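Local coordinates for Lmo0131 protein (Listeria monocytogenes, PDB 4Q6J) that probably hydrolyses cyclic diguanylate as an EAL-family phosphodiesterase with a TIM-barrel fold, at residues Phe107-Asp110 against Tyr111-His115; Thr187-Lys190 against Gln191-Ile195; Leu240-Glu243 against Glu244-Lys248. All coordinates share one frame; numbering follows the deposited sequence.

Interaction 1: Phe107-Asp110 against Tyr111-His115; sequences FLHD and YVKEH. With EDO (1,2-ethanediol), chain O.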
ATOM      1  N   PHE B 107     -15.298 -24.635  -0.672  1.00 17.96           N
ATOM      2  CA  PHE B 107     -16.090 -24.860   0.520  1.00 17.28           C
ATOM      3  C   PHE B 107     -17.370 -24.025   0.601  1.00 14.54           C
ATOM      4  O   PHE B 107     -18.395 -24.513   1.061  1.00 14.26           O
ATOM      5  CB  PHE B 107     -15.288 -24.576   1.767  1.00 22.34           C
ATOM      6  CG  PHE B 107     -16.064 -24.816   2.999  1.00 30.13           C
ATOM      7  CD1 PHE B 107     -16.490 -26.102   3.311  1.00 39.34           C
ATOM      8  CD2 PHE B 107     -16.428 -23.774   3.817  1.00 32.89           C
ATOM      9  CE1 PHE B 107     -17.229 -26.342   4.445  1.00 38.79           C
ATOM     10  CE2 PHE B 107     -17.143 -24.018   4.951  1.00 31.32           C
ATOM     11  CZ  PHE B 107     -17.545 -25.300   5.261  1.00 33.65           C
ATOM     12  N   LEU B 108     -17.284 -22.764   0.182  1.00 12.78           N
ATOM     13  CA  LEU B 108     -18.423 -21.875   0.295  1.00 13.49           C
ATOM     14  C   LEU B 108     -19.504 -22.296  -0.685  1.00 14.62           C
ATOM     15  O   LEU B 108     -20.676 -22.319  -0.366  1.00 15.12           O
ATOM     16  CB  LEU B 108     -18.029 -20.410   0.066  1.00 14.18           C
ATOM     17  CG  LEU B 108     -19.238 -19.449   0.074  1.00 13.28           C
ATOM     18  CD1 LEU B 108     -19.954 -19.449   1.400  1.00 14.26           C
ATOM     19  CD2 LEU B 108     -18.869 -18.037  -0.304  1.00 13.39           C
ATOM     20  N   HIS B 109     -19.095 -22.617  -1.893  1.00 17.98           N
ATOM     21  CA  HIS B 109     -19.984 -23.150  -2.910  1.00 17.81           C
ATOM     22  C   HIS B 109     -20.701 -24.395  -2.418  1.00 13.13           C
ATOM     23  O   HIS B 109     -21.890 -24.595  -2.676  1.00 15.92           O
ATOM     24  CB  HIS B 109     -19.161 -23.524  -4.134  1.00 13.54           C
ATOM     25  CG  HIS B 109     -19.910 -24.338  -5.129  1.00 14.38           C
ATOM     26  ND1 HIS B 109     -20.239 -25.658  -4.912  1.00 18.06           N
ATOM     27  CD2 HIS B 109     -20.387 -24.026  -6.354  1.00 23.28           C
ATOM     28  CE1 HIS B 109     -20.898 -26.122  -5.958  1.00 15.79           C
ATOM     29  NE2 HIS B 109     -20.996 -25.152  -6.847  1.00 24.66           N
ATOM     30  N   ASP B 110     -19.953 -25.256  -1.740  1.00 13.67           N
ATOM     31  CA  ASP B 110     -20.490 -26.507  -1.229  1.00 14.56           C
ATOM     32  C   ASP B 110     -21.438 -26.275  -0.077  1.00 16.79           C
ATOM     33  O   ASP B 110     -22.508 -26.883  -0.007  1.00 15.00           O
ATOM     34  CB  ASP B 110     -19.361 -27.368  -0.720  1.00 19.44           C
ATOM     35  CG  ASP B 110     -18.573 -27.978  -1.818  1.00 20.82           C
ATOM     36  OD1 ASP B 110     -18.821 -27.657  -3.000  1.00 28.91           O
ATOM     37  OD2 ASP B 110     -17.691 -28.785  -1.491  1.00 30.02           O
ATOM     38  N   TYR B 111     -21.024 -25.425   0.848  1.00 11.80           N
ATOM     39  CA  TYR B 111     -21.877 -25.064   1.955  1.00 12.82           C
ATOM     40  C   TYR B 111     -23.178 -24.368   1.476  1.00 11.69           C
ATOM     41  O   TYR B 111     -24.265 -24.651   1.964  1.00 14.44           O
ATOM     42  CB  TYR B 111     -21.120 -24.198   2.968  1.00 17.25           C
ATOM     43  CG  TYR B 111     -21.912 -24.019   4.228  1.00 14.37           C
ATOM     44  CD1 TYR B 111     -22.864 -23.022   4.330  1.00 15.39           C
ATOM     45  CD2 TYR B 111     -21.743 -24.874   5.295  1.00 17.24           C
ATOM     46  CE1 TYR B 111     -23.613 -22.872   5.448  1.00 15.94           C
ATOM     47  CE2 TYR B 111     -22.483 -24.737   6.430  1.00 16.49           C
ATOM     48  CZ  TYR B 111     -23.431 -23.739   6.502  1.00 17.31           C
ATOM     49  OH  TYR B 111     -24.184 -23.591   7.634  1.00 20.56           O
ATOM     50  N   VAL B 112     -23.052 -23.459   0.525  1.00 12.58           N
ATOM     51  CA  VAL B 112     -24.224 -22.828  -0.085  1.00 16.41           C
ATOM     52  C   VAL B 112     -25.157 -23.849  -0.752  1.00 13.61           C
ATOM     53  O   VAL B 112     -26.343 -23.893  -0.487  1.00 14.31           O
ATOM     54  CB  VAL B 112     -23.814 -21.719  -1.099  1.00 14.23           C
ATOM     55  CG1 VAL B 112     -25.011 -21.257  -1.898  1.00 16.81           C
ATOM     56  CG2 VAL B 112     -23.193 -20.550  -0.354  1.00 13.38           C
ATOM     57  N   LYS B 113     -24.613 -24.723  -1.577  1.00 15.95           N
ATOM     58  CA  LYS B 113     -25.440 -25.675  -2.301  1.00 18.15           C
ATOM     59  C   LYS B 113     -26.202 -26.563  -1.323  1.00 18.41           C
ATOM     60  O   LYS B 113     -27.351 -26.889  -1.523  1.00 16.93           O
ATOM     61  CB  LYS B 113     -24.559 -26.514  -3.227  1.00 18.28           C
ATOM     62  CG  LYS B 113     -25.312 -27.533  -4.064  1.00 19.14           C
ATOM     63  CD  LYS B 113     -24.398 -28.247  -5.036  1.00 25.72           C
ATOM     64  CE  LYS B 113     -25.188 -28.688  -6.252  1.00 36.43           C
ATOM     65  NZ  LYS B 113     -24.319 -29.234  -7.314  1.00 41.13           N
ATOM     66  N   GLU B 114     -25.535 -27.021  -0.273  1.00 17.71           N
ATOM     67  CA  GLU B 114     -26.141 -27.861   0.756  1.00 15.52           C
ATOM     68  C   GLU B 114     -27.181 -27.184   1.648  1.00 18.08           C
ATOM     69  O   GLU B 114     -28.132 -27.801   2.083  1.00 18.15           O
ATOM     70  CB  GLU B 114     -25.045 -28.520   1.602  1.00 19.01           C
ATOM     71  CG  GLU B 114     -25.567 -29.309   2.785  1.00 26.12           C
ATOM     72  CD  GLU B 114     -24.468 -29.865   3.666  1.00 55.34           C
ATOM     73  OE1 GLU B 114     -23.378 -29.270   3.739  1.00 64.69           O
ATOM     74  OE2 GLU B 114     -24.701 -30.895   4.318  1.00 65.07           O
ATOM     75  N   HIS B 115     -26.943 -25.924   1.984  1.00 20.49           N
ATOM     76  CA  HIS B 115     -27.693 -25.284   3.068  1.00 16.24           C
ATOM     77  C   HIS B 115     -28.651 -24.153   2.673  1.00 15.42           C
ATOM     78  O   HIS B 115     -29.635 -23.918   3.362  1.00 17.26           O
ATOM     79  CB  HIS B 115     -26.706 -24.708   4.105  1.00 15.76           C
ATOM     80  CG  HIS B 115     -25.827 -25.731   4.753  1.00 24.17           C
ATOM     81  ND1 HIS B 115     -26.090 -26.253   5.998  1.00 21.04           N
ATOM     82  CD2 HIS B 115     -24.673 -26.312   4.336  1.00 27.83           C
ATOM     83  CE1 HIS B 115     -25.149 -27.125   6.314  1.00 22.28           C
ATOM     84  NE2 HIS B 115     -24.281 -27.183   5.321  1.00 23.34           N
TER
HETATM   85  C1  EDO O 304     -20.727 -28.842   4.638  1.00 33.76           C
HETATM   86  O1  EDO O 304     -21.941 -28.731   5.367  1.00 32.28           O
HETATM   87  C2  EDO O 304     -20.700 -27.796   3.538  1.00 30.35           C
HETATM   88  O2  EDO O 304     -20.832 -28.406   2.285  1.00 23.08           O
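Y111 lays its CB over one face of the F107 ring, and the two rings meet obliquely at F107 CZ and Y111 CD2, 4.2 Å apart. Because CG of Y111 stands anti to its own N (chi1 -170°), the phenol runs on toward the next turn, where H115 CD2 lies 3.3 Å above the plane of the Y111 ring, over its centre. The 1,2-ethanediol, probably from the crystallisation liquor, nestles against this ladder, its C2 3.6 Å from Y111 CD2; its O1 is modelled too close to E114 OE1, so the positions there, and the bonds that rest on them, are doubtful. F107, Y111 and H115 are thus spaced four residues apart along helix 102-115, an outer helix of the TIM barrel between strands 89-95 and 122-127. On the buried flank L108 CD1 reaches V112 CG2 at 3.8 Å. H109 ND1 donates to D110 OD1 (3.1 Å, N-H...O 152°); D110 OD1 accepts through its anti lone pair, lying 19° out of the imidazole plane. K113 runs alongside H109, with its CD 4.2 Å from H109 CE1. Farther out, Y111 packs on E75, I78 and K79 of helix 66-83, while L108 and H109 touch I145 of helix 136-146.

Interaction 2: Thr187-Lys190 against Gln191-Ile195; sequences TDRK and QQIII. With PO4 (phosphate ion), chain M.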
ATOM      1  N   THR B 187     -22.930  21.467  -3.458  1.00 15.82           N
ATOM      2  CA  THR B 187     -21.866  22.327  -3.911  1.00 19.70           C
ATOM      3  C   THR B 187     -20.824  21.578  -4.736  1.00 21.79           C
ATOM      4  O   THR B 187     -19.653  21.957  -4.758  1.00 28.35           O
ATOM      5  CB  THR B 187     -21.161  22.954  -2.705  1.00 24.70           C
ATOM      6  OG1 THR B 187     -20.803  21.921  -1.763  1.00 22.68           O
ATOM      7  CG2 THR B 187     -22.071  23.991  -2.047  1.00 20.96           C
ATOM      8  N   ASP B 188     -21.246  20.516  -5.407  1.00 17.10           N
ATOM      9  CA  ASP B 188     -20.299  19.731  -6.153  1.00 17.35           C
ATOM     10  C   ASP B 188     -20.854  19.276  -7.486  1.00 15.29           C
ATOM     11  O   ASP B 188     -21.384  18.185  -7.627  1.00 18.71           O
ATOM     12  CB  ASP B 188     -19.808  18.568  -5.313  1.00 16.11           C
ATOM     13  CG  ASP B 188     -18.459  18.071  -5.757  1.00 23.22           C
ATOM     14  OD1 ASP B 188     -18.031  18.371  -6.901  1.00 17.84           O
ATOM     15  OD2 ASP B 188     -17.823  17.366  -4.946  1.00 31.88           O
ATOM     16  N   ARG B 189     -20.693  20.126  -8.482  1.00 16.07           N
ATOM     17  CA  ARG B 189     -21.144  19.766  -9.811  1.00 15.09           C
ATOM     18  C   ARG B 189     -20.320  18.631 -10.438  1.00 11.80           C
ATOM     19  O   ARG B 189     -20.879  17.770 -11.079  1.00 17.37           O
ATOM     20  CB  ARG B 189     -21.183  20.958 -10.759  1.00 15.28           C
ATOM     21  CG  ARG B 189     -21.565  20.496 -12.151  1.00 18.18           C
ATOM     22  CD  ARG B 189     -21.752  21.611 -13.114  1.00 27.74           C
ATOM     23  NE  ARG B 189     -20.663  22.566 -13.073  1.00 30.56           N
ATOM     24  CZ  ARG B 189     -20.654  23.691 -13.767  1.00 35.02           C
ATOM     25  NH1 ARG B 189     -21.671  23.987 -14.555  1.00 29.04           N
ATOM     26  NH2 ARG B 189     -19.626  24.517 -13.675  1.00 43.57           N
ATOM     27  N   LYS B 190     -19.006  18.637 -10.259  1.00 13.77           N
ATOM     28  CA  LYS B 190     -18.201  17.581 -10.820  1.00 11.30           C
ATOM     29  C   LYS B 190     -18.627  16.216 -10.256  1.00 13.40           C
ATOM     30  O   LYS B 190     -18.701  15.243 -10.982  1.00 11.89           O
ATOM     31  CB  LYS B 190     -16.720  17.811 -10.514  1.00 13.64           C
ATOM     32  CG  LYS B 190     -16.100  19.006 -11.168  1.00 15.36           C
ATOM     33  CD  LYS B 190     -14.613  19.217 -10.735  1.00 16.44           C
ATOM     34  CE  LYS B 190     -13.654  18.209 -11.386  1.00 19.23           C
ATOM     35  NZ  LYS B 190     -12.188  18.432 -11.159  1.00 22.57           N
ATOM     36  N   GLN B 191     -18.911  16.145  -8.953  1.00 14.75           N
ATOM     37  CA  GLN B 191     -19.281  14.867  -8.354  1.00 13.03           C
ATOM     38  C   GLN B 191     -20.658  14.452  -8.809  1.00 11.61           C
ATOM     39  O   GLN B 191     -20.948  13.264  -8.914  1.00 15.98           O
ATOM     40  CB  GLN B 191     -19.173  14.906  -6.826  1.00 14.94           C
ATOM     41  CG  GLN B 191     -19.397  13.568  -6.116  1.00 14.10           C
ATOM     42  CD  GLN B 191     -18.383  12.516  -6.521  1.00 16.51           C
ATOM     43  OE1 GLN B 191     -17.378  12.826  -7.180  1.00 16.29           O
ATOM     44  NE2 GLN B 191     -18.634  11.259  -6.134  1.00 13.36           N
ATOM     45  N   GLN B 192     -21.515  15.420  -9.077  1.00 12.70           N
ATOM     46  CA  GLN B 192     -22.832  15.077  -9.637  1.00 15.25           C
ATOM     47  C   GLN B 192     -22.703  14.453 -11.014  1.00 11.49           C
ATOM     48  O   GLN B 192     -23.387  13.484 -11.354  1.00 13.72           O
ATOM     49  CB  GLN B 192     -23.775  16.277  -9.675  1.00 13.66           C
ATOM     50  CG  GLN B 192     -24.319  16.612  -8.283  1.00 12.54           C
ATOM     51  CD  GLN B 192     -25.657  17.341  -8.314  1.00 20.64           C
ATOM     52  OE1 GLN B 192     -26.486  17.086  -9.187  1.00 18.75           O
ATOM     53  NE2 GLN B 192     -25.872  18.246  -7.348  1.00 13.99           N
ATOM     54  N   ILE B 193     -21.807  15.007 -11.804  1.00  9.40           N
ATOM     55  CA  ILE B 193     -21.535  14.444 -13.107  1.00 14.17           C
ATOM     56  C   ILE B 193     -20.886  13.055 -12.977  1.00 12.69           C
ATOM     57  O   ILE B 193     -21.218  12.129 -13.727  1.00 14.35           O
ATOM     58  CB  ILE B 193     -20.692  15.404 -13.946  1.00 11.26           C
ATOM     59  CG1 ILE B 193     -21.519  16.643 -14.266  1.00 13.52           C
ATOM     60  CG2 ILE B 193     -20.292  14.763 -15.238  1.00 14.17           C
ATOM     61  CD1 ILE B 193     -20.706  17.799 -14.664  1.00 17.85           C
ATOM     62  N   ILE B 194     -19.992  12.901 -12.010  1.00  9.64           N
ATOM     63  CA  ILE B 194     -19.296  11.639 -11.854  1.00 10.82           C
ATOM     64  C   ILE B 194     -20.254  10.533 -11.458  1.00 12.01           C
ATOM     65  O   ILE B 194     -20.229   9.430 -12.021  1.00 12.89           O
ATOM     66  CB  ILE B 194     -18.170  11.744 -10.836  1.00 13.67           C
ATOM     67  CG1 ILE B 194     -17.033  12.596 -11.391  1.00 13.95           C
ATOM     68  CG2 ILE B 194     -17.664  10.349 -10.448  1.00 14.50           C
ATOM     69  CD1 ILE B 194     -16.085  13.104 -10.347  1.00 12.42           C
ATOM     70  N   ILE B 195     -21.109  10.830 -10.484  1.00 11.65           N
ATOM     71  CA  ILE B 195     -22.076   9.857 -10.031  1.00 10.04           C
ATOM     72  C   ILE B 195     -22.931   9.414 -11.193  1.00  8.86           C
ATOM     73  O   ILE B 195     -23.145   8.233 -11.381  1.00 12.47           O
ATOM     74  CB  ILE B 195     -22.997  10.416  -8.935  1.00 10.85           C
ATOM     75  CG1 ILE B 195     -22.196  10.698  -7.659  1.00 15.29           C
ATOM     76  CG2 ILE B 195     -24.111   9.419  -8.646  1.00 13.86           C
ATOM     77  CD1 ILE B 195     -22.916  11.633  -6.679  1.00 14.87           C
TER
HETATM   78  P   PO4 M 302     -24.263  23.299 -16.271  1.00 31.80           P
HETATM   79  O1  PO4 M 302     -24.736  22.440 -17.413  1.00 38.37           O
HETATM   80  O2  PO4 M 302     -23.677  24.561 -16.857  1.00 39.77           O
HETATM   81  O3  PO4 M 302     -25.407  23.547 -15.319  1.00 25.40           O
HETATM   82  O4  PO4 M 302     -23.174  22.554 -15.556  1.00 24.09           O
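D188 touches Q191 twice over, with its carboxylate at the backbone N and against CB. It is the N-cap of helix 189-204: Q191 N donates to D188 OD1 (3.2 Å, N-H...O 157°), approaching from above the carboxylate plane, 71° out of it. With CG anti to the backbone N (chi1 -156°), the carboxylate is turned back over the first helical turn, and D188 OD2 comes 3.4 Å from Q191 CB. That second oxygen is taken by a salt bridge to R168 of the second subunit, so one carboxylate both caps the helix and reaches across the contact with the second subunit. D188 O then takes Q192 N at 3.1 Å. R189 lies side by side with I193, its CG 3.8 Å from I193 CD1, before the chain bends at chi3 and sends the guanidinium to a phosphate, probably from the crystallisation liquor; the modelled approach of NH1 is too short to be relied on. At K190 the backbone O receives I194 N (2.9 Å), and I194 CG1 leans on the same oxygen at 3.2 Å. K190 NZ donates to L167 O of the second subunit. Helix 189-204 links strands 174-177 and 208-211 in a beta-alpha-beta unit of the barrel; Q191 NE2 bonds F181 O in the preceding loop, while I193 and I194 pack on D204 and L201 of the second subunit.

Interaction 3: Leu240-Glu243 against Glu244-Lys248; sequences LPME and EIKQK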
ATOM      1  N   LEU B 240     -28.508  -3.099  12.796  1.00 14.15           N
ATOM      2  CA  LEU B 240     -29.195  -3.556  14.011  1.00 13.70           C
ATOM      3  C   LEU B 240     -29.219  -5.076  14.070  1.00 14.33           C
ATOM      4  O   LEU B 240     -29.140  -5.733  13.027  1.00 14.40           O
ATOM      5  CB  LEU B 240     -30.646  -3.097  14.020  1.00 13.53           C
ATOM      6  CG  LEU B 240     -30.929  -1.617  14.107  1.00 17.71           C
ATOM      7  CD1 LEU B 240     -32.375  -1.408  13.776  1.00 16.66           C
ATOM      8  CD2 LEU B 240     -30.576  -1.105  15.493  1.00 19.12           C
ATOM      9  N   PRO B 241     -29.359  -5.639  15.282  1.00 14.48           N
ATOM     10  CA  PRO B 241     -29.724  -7.051  15.409  1.00 17.64           C
ATOM     11  C   PRO B 241     -30.973  -7.323  14.578  1.00 14.98           C
ATOM     12  O   PRO B 241     -31.787  -6.421  14.431  1.00 15.19           O
ATOM     13  CB  PRO B 241     -30.068  -7.183  16.892  1.00 16.53           C
ATOM     14  CG  PRO B 241     -29.283  -6.160  17.552  1.00 17.08           C
ATOM     15  CD  PRO B 241     -29.231  -4.993  16.597  1.00 21.26           C
HETATM   16  N   MSE B 242     -31.125  -8.526  14.046  1.00 14.16           N
HETATM   17  CA  MSE B 242     -32.352  -8.858  13.333  1.00 16.93           C
HETATM   18  C   MSE B 242     -33.582  -8.588  14.195  1.00 14.86           C
HETATM   19  O   MSE B 242     -34.613  -8.137  13.689  1.00 15.21           O
HETATM   20  CB  MSE B 242     -32.360 -10.308  12.846  1.00 15.91           C
HETATM   21  CG  MSE B 242     -33.567 -10.632  11.935  1.00 16.91           C
HETATM   22 SE   MSE B 242     -33.827  -9.349  10.464  0.93 26.49          SE
HETATM   23  CE  MSE B 242     -32.528  -9.973   9.187  1.00 15.80           C
ATOM     24  N   GLU B 243     -33.461  -8.880  15.487  0.57 13.36           N
ATOM     25  CA  GLU B 243     -34.533  -8.650  16.449  0.57 15.14           C
ATOM     26  C   GLU B 243     -35.069  -7.227  16.384  0.57 16.94           C
ATOM     27  O   GLU B 243     -36.273  -7.016  16.297  0.57 17.21           O
ATOM     28  CB  GLU B 243     -34.027  -8.945  17.862  0.57 22.28           C
ATOM     29  CG  GLU B 243     -34.699  -8.144  18.963  0.57 34.54           C
ATOM     30  CD  GLU B 243     -33.699  -7.499  19.925  0.57 33.98           C
ATOM     31  OE1 GLU B 243     -32.474  -7.569  19.650  0.57 32.27           O
ATOM     32  OE2 GLU B 243     -34.147  -6.919  20.949  0.57 25.19           O
ATOM     33  N   GLU B 244     -34.169  -6.254  16.421  1.00 18.06           N
ATOM     34  CA  GLU B 244     -34.544  -4.848  16.409  1.00 15.80           C
ATOM     35  C   GLU B 244     -34.991  -4.335  15.021  1.00 15.78           C
ATOM     36  O   GLU B 244     -35.793  -3.393  14.905  1.00 16.28           O
ATOM     37  CB  GLU B 244     -33.410  -4.024  16.976  1.00 19.85           C
ATOM     38  CG  GLU B 244     -32.924  -4.556  18.297  1.00 28.03           C
ATOM     39  CD  GLU B 244     -31.726  -3.777  18.844  1.00 49.35           C
ATOM     40  OE1 GLU B 244     -31.488  -2.637  18.398  1.00 47.58           O
ATOM     41  OE2 GLU B 244     -31.011  -4.307  19.723  1.00 60.25           O
ATOM     42  N   ILE B 245     -34.486  -4.962  13.968  1.00 14.58           N
ATOM     43  CA  ILE B 245     -35.056  -4.706  12.651  1.00 15.21           C
ATOM     44  C   ILE B 245     -36.541  -5.058  12.643  1.00 14.19           C
ATOM     45  O   ILE B 245     -37.368  -4.248  12.311  1.00 21.92           O
ATOM     46  CB  ILE B 245     -34.399  -5.536  11.543  1.00 15.79           C
ATOM     47  CG1 ILE B 245     -32.955  -5.085  11.276  1.00 20.27           C
ATOM     48  CG2 ILE B 245     -35.232  -5.439  10.280  1.00 16.59           C
ATOM     49  CD1 ILE B 245     -32.841  -3.722  10.655  1.00 18.36           C
ATOM     50  N   LYS B 246     -36.872  -6.277  13.027  1.00 14.78           N
ATOM     51  CA  LYS B 246     -38.245  -6.734  12.932  1.00 18.78           C
ATOM     52  C   LYS B 246     -39.193  -5.937  13.829  1.00 20.09           C
ATOM     53  O   LYS B 246     -40.386  -5.789  13.511  1.00 25.01           O
ATOM     54  CB  LYS B 246     -38.326  -8.224  13.233  1.00 23.47           C
ATOM     55  CG  LYS B 246     -37.955  -9.094  12.055  1.00 23.70           C
ATOM     56  CD  LYS B 246     -37.862 -10.565  12.442  1.00 18.36           C
ATOM     57  CE  LYS B 246     -37.478 -11.449  11.256  1.00 23.67           C
ATOM     58  NZ  LYS B 246     -37.297 -12.882  11.660  1.00 19.81           N
ATOM     59  N   GLN B 247     -38.659  -5.412  14.933  1.00 19.60           N
ATOM     60  CA  GLN B 247     -39.452  -4.561  15.837  1.00 18.67           C
ATOM     61  C   GLN B 247     -39.676  -3.194  15.222  1.00 13.41           C
ATOM     62  O   GLN B 247     -40.672  -2.548  15.485  1.00 20.32           O
ATOM     63  CB  GLN B 247     -38.811  -4.465  17.223  1.00 19.36           C
ATOM     64  CG  GLN B 247     -38.884  -5.807  17.930  1.00 23.01           C
ATOM     65  CD  GLN B 247     -38.007  -5.954  19.154  1.00 38.62           C
ATOM     66  OE1 GLN B 247     -37.244  -5.060  19.513  1.00 40.87           O
ATOM     67  NE2 GLN B 247     -38.116  -7.109  19.807  1.00 43.37           N
ATOM     68  N   LYS B 248     -38.760  -2.782  14.352  1.00 18.44           N
ATOM     69  CA  LYS B 248     -38.850  -1.483  13.693  1.00 14.45           C
ATOM     70  C   LYS B 248     -39.675  -1.552  12.430  1.00 16.06           C
ATOM     71  O   LYS B 248     -40.436  -0.639  12.123  1.00 19.52           O
ATOM     72  CB  LYS B 248     -37.451  -0.917  13.386  1.00 24.16           C
ATOM     73  CG  LYS B 248     -37.463   0.597  13.217  1.00 28.48           C
ATOM     74  CD  LYS B 248     -36.193   1.193  12.623  1.00 20.96           C
ATOM     75  CE  LYS B 248     -36.427   2.661  12.314  1.00 22.96           C
ATOM     76  NZ  LYS B 248     -35.359   3.273  11.486  1.00 35.84           N
TER
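One face of the E244 carboxylate is covered by the CG-CD side of the P241 ring, the two groups crossing obliquely: P241 CG and CD both sit above its plane, each 3.6 Å from E244 CD. L240 CD2 comes up on that same side, 3.4 Å from E244 OE1, its side chain crossing that of E244 at about a right angle. This placement follows from the E244 torsions, which set CG beside the backbone N (chi1 -50°) and then keep the chain extended, so that the acid is carried back beside the first turn, against P241. The E243 carboxylate stands almost perpendicular to that of E244 (89°), with 3.6 Å between E243 OE1 and E244 OE2; two like charges so close would tend to raise the proton affinity of one of them, but E243 has two conformers and the arrangement is correspondingly doubtful. The amide of Q247 approaches the aliphatic part of E243 in the modelled conformer.

P241 is the N-cap of helix 242-248, a short helix near the C terminus that follows the last barrel strand, 230-231. P241 O accepts I245 N at 3.1 Å in a straight bond (N-H...O 163°), with only a weak one from E244 N. I245 CD1 meets L240 CD1 at 3.9 Å, and I245 CB lies 4.0 Å from SE of M242, a selenomethionine whose chain is bent at both chi2 and chi3. K246 stretches out so that its CE passes 4.1 Å from M242 CG, and its NZ donates to Q83 OE1. Around this packing, L240 makes backbone hydrogen bonds with Y24, while P241 rests on Y23 and the buried side chains of M242 and I245 pack on Y24 and P26 respectively, all three partners in strand 20-29.

How the interactions relate
Interactions 1, 2 and 3 are three separate local helix contacts, in series along the chain and not touching one another. Interactions 1 and 2 lie on opposite sides of the chain's centre, with their own centres 42 Å apart and nearest atoms about 29 Å apart. Interaction 3 is closer to interaction 1 (centres 27 Å apart, nearest atoms about 15 Å) than to interaction 2 (centres 35 Å apart, nearest atoms about 24 Å). Interactions 2 and 3 both sit at helix N-termini and both have an N-cap residue, D188 and P241, but only D188 adds a side-chain capping bond. Of the three, interaction 2 alone touches another protein chain. Neither bound small molecule marks a known active site.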